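Local coordinates for Aureochrome1 (PDB 3UE6), which senses blue light in a stramenopile alga, through an FMN-binding LOV domain of the PAS family, at residues V49-S54 and V140-V145. Residues are numbered along the deposited sequence; the frame is centred on the assembly and turned at random.
With FMN (flavin mononucleotide), chain G.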
loop_
_atom_site.group_PDB
_atom_site.type_symbol
_atom_site.label_atom_id
_atom_site.label_comp_id
_atom_site.label_asym_id
_atom_site.label_seq_id
_atom_site.Cartn_x
_atom_site.Cartn_y
_atom_site.Cartn_z
ATOM N N VAL A 49 -7.872 0.078 -0.243
ATOM C CA VAL A 49 -7.809 -0.665 -1.492
ATOM C C VAL A 49 -6.565 -0.270 -2.287
ATOM O O VAL A 49 -5.943 0.761 -2.021
ATOM C CB VAL A 49 -9.068 -0.442 -2.359
ATOM C CG1 VAL A 49 -10.323 -0.886 -1.611
ATOM C CG2 VAL A 49 -9.176 1.017 -2.758
ATOM N N ILE A 50 -6.201 -1.107 -3.252
ATOM C CA ILE A 50 -5.146 -0.780 -4.201
ATOM C C ILE A 50 -5.709 -0.918 -5.608
ATOM O O ILE A 50 -6.299 -1.943 -5.947
ATOM C CB ILE A 50 -3.950 -1.740 -4.092
ATOM C CG1 ILE A 50 -3.484 -1.885 -2.644
ATOM C CG2 ILE A 50 -2.807 -1.249 -4.972
ATOM C CD1 ILE A 50 -2.632 -0.737 -2.154
ATOM N N THR A 51 -5.533 0.113 -6.426
ATOM C CA THR A 51 -5.958 0.051 -7.819
ATOM C C THR A 51 -4.754 0.001 -8.746
ATOM O O THR A 51 -3.660 0.428 -8.378
ATOM C CB THR A 51 -6.837 1.250 -8.193
ATOM O OG1 THR A 51 -6.046 2.444 -8.171
ATOM C CG2 THR A 51 -7.993 1.381 -7.219
ATOM N N ASP A 52 -4.964 -0.526 -9.946
ATOM C CA ASP A 52 -3.927 -0.558 -10.965
ATOM C C ASP A 52 -4.233 0.481 -12.034
ATOM O O ASP A 52 -5.172 0.318 -12.816
ATOM C CB ASP A 52 -3.842 -1.948 -11.595
ATOM C CG ASP A 52 -2.577 -2.148 -12.402
ATOM O OD1 ASP A 52 -2.058 -1.157 -12.959
ATOM O OD2 ASP A 52 -2.101 -3.301 -12.474
ATOM N N ALA A 53 -3.444 1.550 -12.067
ATOM C CA ALA A 53 -3.689 2.641 -13.005
ATOM C C ALA A 53 -3.383 2.268 -14.458
ATOM O O ALA A 53 -3.918 2.878 -15.383
ATOM C CB ALA A 53 -2.899 3.878 -12.595
ATOM N N SER A 54 -2.525 1.269 -14.654
ATOM C CA SER A 54 -2.121 0.858 -15.999
ATOM C C SER A 54 -3.222 0.059 -16.681
ATOM O O SER A 54 -3.236 -0.088 -17.903
ATOM C CB SER A 54 -0.840 0.022 -15.947
ATOM O OG SER A 54 -1.081 -1.255 -15.375
ATOM N N VAL A 140 1.354 4.680 -11.242
ATOM C CA VAL A 140 1.242 3.284 -11.626
ATOM C C VAL A 140 0.219 2.542 -10.767
ATOM O O VAL A 140 -0.387 1.564 -11.207
ATOM C CB VAL A 140 2.624 2.592 -11.556
ATOM C CG1 VAL A 140 2.794 1.863 -10.233
ATOM C CG2 VAL A 140 2.798 1.641 -12.728
ATOM N N ASN A 141 0.026 3.027 -9.544
ATOM C CA ASN A 141 -0.954 2.472 -8.621
ATOM C C ASN A 141 -1.599 3.575 -7.807
ATOM O O ASN A 141 -1.051 4.670 -7.679
ATOM C CB ASN A 141 -0.294 1.496 -7.648
ATOM C CG ASN A 141 0.044 0.168 -8.282
ATOM O OD1 ASN A 141 1.215 -0.176 -8.431
ATOM N ND2 ASN A 141 -0.980 -0.601 -8.636
ATOM N N TYR A 142 -2.760 3.276 -7.240
ATOM C CA TYR A 142 -3.395 4.177 -6.292
ATOM C C TYR A 142 -3.719 3.416 -5.019
ATOM O O TYR A 142 -4.058 2.234 -5.067
ATOM C CB TYR A 142 -4.678 4.767 -6.881
ATOM C CG TYR A 142 -4.479 5.925 -7.838
ATOM C CD1 TYR A 142 -4.397 7.231 -7.369
ATOM C CD2 TYR A 142 -4.397 5.716 -9.207
ATOM C CE1 TYR A 142 -4.227 8.296 -8.236
ATOM C CE2 TYR A 142 -4.226 6.774 -10.086
ATOM C CZ TYR A 142 -4.140 8.064 -9.595
ATOM O OH TYR A 142 -3.968 9.126 -10.459
ATOM N N VAL A 143 -3.603 4.089 -3.882
ATOM C CA VAL A 143 -4.076 3.527 -2.627
ATOM C C VAL A 143 -5.232 4.377 -2.102
ATOM O O VAL A 143 -5.104 5.591 -1.952
ATOM C CB VAL A 143 -2.942 3.410 -1.578
ATOM C CG1 VAL A 143 -2.204 4.736 -1.415
ATOM C CG2 VAL A 143 -3.489 2.918 -0.243
ATOM N N GLY A 144 -6.375 3.741 -1.866
ATOM C CA GLY A 144 -7.536 4.434 -1.337
ATOM C C GLY A 144 -7.767 4.058 0.113
ATOM O O GLY A 144 -7.655 2.891 0.482
ATOM N N VAL A 145 -8.084 5.047 0.942
ATOM C CA VAL A 145 -8.352 4.797 2.353
ATOM C C VAL A 145 -9.734 5.311 2.742
ATOM O O VAL A 145 -10.023 6.502 2.618
ATOM C CB VAL A 145 -7.296 5.452 3.260
ATOM C CG1 VAL A 145 -7.645 5.223 4.721
ATOM C CG2 VAL A 145 -5.915 4.906 2.943
HETATM N N1 FMN G . -15.036 6.971 -4.715
HETATM C C2 FMN G . -15.974 6.840 -3.713
HETATM O O2 FMN G . -17.081 7.372 -3.832
HETATM N N3 FMN G . -15.672 6.115 -2.580
HETATM C C4 FMN G . -14.439 5.518 -2.443
HETATM O O4 FMN G . -14.172 4.871 -1.436
HETATM C C4A FMN G . -13.494 5.646 -3.452
HETATM N N5 FMN G . -12.248 5.054 -3.335
HETATM C C5A FMN G . -11.315 5.191 -4.341
HETATM C C6 FMN G . -10.070 4.593 -4.212
HETATM C C7 FMN G . -9.119 4.723 -5.218
HETATM C C7M FMN G . -7.771 4.072 -5.070
HETATM C C8 FMN G . -9.422 5.457 -6.358
HETATM C C8M FMN G . -8.394 5.595 -7.441
HETATM C C9 FMN G . -10.670 6.057 -6.488
HETATM C C9A FMN G . -11.622 5.926 -5.478
HETATM N N10 FMN G . -12.876 6.506 -5.598
HETATM C C10 FMN G . -13.800 6.379 -4.588
HETATM C "C1'" FMN G . -13.251 7.328 -6.793
HETATM C "C2'" FMN G . -13.826 6.537 -7.955
HETATM O "O2'" FMN G . -13.090 5.355 -8.149
HETATM C "C3'" FMN G . -13.771 7.409 -9.206
HETATM O "O3'" FMN G . -12.438 7.767 -9.503
HETATM C "C4'" FMN G . -14.611 8.664 -8.994
HETATM O "O4'" FMN G . -15.954 8.285 -8.805
HETATM C "C5'" FMN G . -14.539 9.639 -10.166
HETATM O "O5'" FMN G . -14.521 8.933 -11.388
HETATM P P FMN G . -15.826 8.826 -12.327
HETATM O O1P FMN G . -16.883 8.061 -11.565
HETATM O O2P FMN G . -15.491 8.079 -13.593
HETATM O O3P FMN G . -16.351 10.195 -12.685
#
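Thr51 OG1 and Ala53 CB both meet the Tyr142 ring at its edge, near the ring plane, with Ala53 CB 4.1 Å from Tyr142 CE2; the C8M methyl of the flavin approaches the same ring obliquely. The other flat group, the Asn141 amide, points its N-H almost within its own plane at Thr51 O, and the bond from Asn141 ND2 to Thr51 O (2.9 Å) is nearly straight at 174°. Tyr142 N reaches that carbonyl from the opposite face, so two donors grip one oxygen. Strands 49-52 and 140-145 run antiparallel, 155° apart, with Val49-Gly144 and Thr51-Tyr142 as hydrogen-bonded pairs. Ile50, Asp52, Asn141 and Val143 share the sheet face turned toward the second subunit and helix 36-43, whereas Val49, Thr51 and Tyr142 line the flavin side. There chi1 of 68° sets Thr51 CG2 anti to the carbonyl carbon, where it lies 3.5 Å from FMN C7M; Gly144 N is equally near that methyl. At the end of strand 49-52, Asp52 OD1 accepts from Ser54 N (3.0 Å), closing an Asx turn, and also from Ser54 OG. An alanine in place of Asp52 would probably leave both Ser54 donors without this acceptor and the turn less firmly fixed. Chemically, a Thr51 carbonyl accepting two hydrogen bonds backs an apolar wall against the flavin's methyl-bearing end, while residues such as Asn82, Gln87 and Asn115 hydrogen-bond the flavin, consistent with a LOV pocket.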